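Local atomic coordinates of lipoprotein (Colwellia psychrerythraea, PDB entry 3O0Y), a protein that is a putative lipoprotein of unknown function whose family belongs to a clan of metallopeptidase-like proteins and which may bind lipid. Residues D232-T235 against T236-Q240. Numbering follows the deposited sequence.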
loop_
_atom_site.group_PDB
_atom_site.type_symbol
_atom_site.label_atom_id
_atom_site.label_comp_id
_atom_site.label_asym_id
_atom_site.label_seq_id
_atom_site.Cartn_x
_atom_site.Cartn_y
_atom_site.Cartn_z
ATOM N N ASP A 232 27.714 1.817 20.035
ATOM C CA ASP A 232 28.807 1.974 21.039
ATOM C C ASP A 232 29.899 0.922 20.974
ATOM O O ASP A 232 31.042 1.123 21.480
ATOM C CB ASP A 232 28.207 2.022 22.442
ATOM C CG ASP A 232 27.465 3.365 22.745
ATOM O OD1 ASP A 232 27.614 4.396 22.017
ATOM O OD2 ASP A 232 26.741 3.371 23.759
ATOM N N SER A 233 29.621 -0.211 20.350
ATOM C CA SER A 233 30.599 -1.286 20.243
ATOM C C SER A 233 31.623 -1.005 19.130
ATOM O O SER A 233 32.498 -1.831 18.902
ATOM C CB SER A 233 29.887 -2.632 19.936
ATOM O OG SER A 233 29.012 -2.509 18.809
ATOM N N LEU A 234 31.518 0.132 18.435
ATOM C CA LEU A 234 32.503 0.483 17.413
ATOM C C LEU A 234 33.211 1.732 17.874
ATOM O O LEU A 234 32.549 2.668 18.360
ATOM C CB LEU A 234 31.832 0.777 16.080
ATOM C CG LEU A 234 31.174 -0.459 15.371
ATOM C CD1 LEU A 234 30.253 -0.040 14.258
ATOM C CD2 LEU A 234 32.227 -1.426 14.922
ATOM N N THR A 235 34.521 1.747 17.704
ATOM C CA THR A 235 35.295 2.955 17.885
ATOM C C THR A 235 34.951 3.980 16.780
ATOM O O THR A 235 34.366 3.652 15.726
ATOM C CB THR A 235 36.800 2.705 17.844
ATOM O OG1 THR A 235 37.185 2.444 16.502
ATOM C CG2 THR A 235 37.289 1.614 18.820
ATOM N N THR A 236 35.296 5.251 17.020
ATOM C CA THR A 236 35.029 6.285 16.027
ATOM C C THR A 236 35.790 5.987 14.743
ATOM O O THR A 236 35.236 6.174 13.650
ATOM C CB THR A 236 35.440 7.705 16.554
ATOM O OG1 THR A 236 34.635 7.999 17.720
ATOM C CG2 THR A 236 35.224 8.746 15.440
ATOM N N GLU A 237 37.022 5.481 14.852
ATOM C CA GLU A 237 37.769 5.143 13.622
ATOM C C GLU A 237 37.070 4.017 12.822
ATOM O O GLU A 237 37.040 4.028 11.573
ATOM C CB GLU A 237 39.212 4.722 13.923
ATOM C CG GLU A 237 40.043 5.850 14.565
ATOM C CD GLU A 237 40.525 6.949 13.579
ATOM O OE1 GLU A 237 41.093 6.587 12.514
ATOM O OE2 GLU A 237 40.405 8.176 13.888
ATOM N N GLN A 238 36.501 3.063 13.553
ATOM C CA GLN A 238 35.872 1.904 12.918
ATOM C C GLN A 238 34.616 2.370 12.220
ATOM O O GLN A 238 34.313 1.918 11.111
ATOM C CB GLN A 238 35.552 0.813 13.930
ATOM C CG GLN A 238 36.745 -0.011 14.394
ATOM C CD GLN A 238 36.294 -1.013 15.407
ATOM O OE1 GLN A 238 35.575 -0.686 16.389
ATOM N NE2 GLN A 238 36.578 -2.287 15.111
ATOM N N LYS A 239 33.895 3.286 12.857
ATOM C CA LYS A 239 32.710 3.920 12.229
ATOM C C LYS A 239 33.099 4.682 10.974
ATOM O O LYS A 239 32.429 4.541 9.919
ATOM C CB LYS A 239 31.983 4.859 13.182
ATOM C CG LYS A 239 31.317 4.193 14.354
ATOM C CD LYS A 239 30.873 5.222 15.348
ATOM C CE LYS A 239 30.131 4.627 16.496
ATOM N NZ LYS A 239 30.400 5.218 17.751
ATOM N N GLN A 240 34.214 5.420 11.020
ATOM C CA GLN A 240 34.672 6.167 9.830
ATOM C C GLN A 240 35.013 5.233 8.707
ATOM O O GLN A 240 34.715 5.528 7.548
ATOM C CB GLN A 240 35.896 7.091 10.134
ATOM C CG GLN A 240 35.636 8.247 11.129
ATOM C CD GLN A 240 36.941 9.040 11.590
ATOM O OE1 GLN A 240 38.098 8.560 11.460
ATOM N NE2 GLN A 240 36.731 10.253 12.141
HETATM O O HOH W 1 28.633 5.366 19.768
HETATM O O HOH W 2 35.693 -1.960 18.590
HETATM O O HOH W 3 32.484 4.680 20.080
#
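Thr-235 and Gln-238 hold each other by two bonds running in opposite directions. The hydroxyl OG1 of Thr-235 accepts from the backbone N of Gln-238 at 3.1 Å, while the backbone N of Thr-235 gives its hydrogen to Gln-238 OE1 at 3.0 Å. This second bond is fairly straight, 161° at the hydrogen, and arrives in the plane of the amide on a lone pair of OE1. A chi1 of 73° sets OG1 of Thr-235 between its own N and carbonyl carbon, facing the first turn of the helix; the Gln-238 chain, extended beyond CG, runs back past that hydroxyl, with CG 3.3 Å from OG1. The pair is a capping box, Thr-235 being the N-cap of helix 236-268, which the loop after helix 219-228 leads into. OE1 takes a further hydrogen from a water that also donates to Ser-233 O, tying the amide to the loop. Cutting Gln-238 back to an alanine removes OE1, which is likely to leave Thr-235 N and that water without this acceptor. The carbonyl of Thr-235 is satisfied by the regular helical bond from Lys-239 N, at 2.9 Å. The lysine chain then lies back along the loop, its CG 3.9 Å from Leu-234 CB, and both residues also touch Ile-228 of the preceding helix. Lys-239 NZ makes a weak bond of 3.4 Å to Leu-234 O, whose closer donor is a water at 2.6 Å from that oxygen. A different water, accepting from NZ and donating to Asp-232 OD1, bridges these opposite charges across 5.2 Å between NZ and OD1.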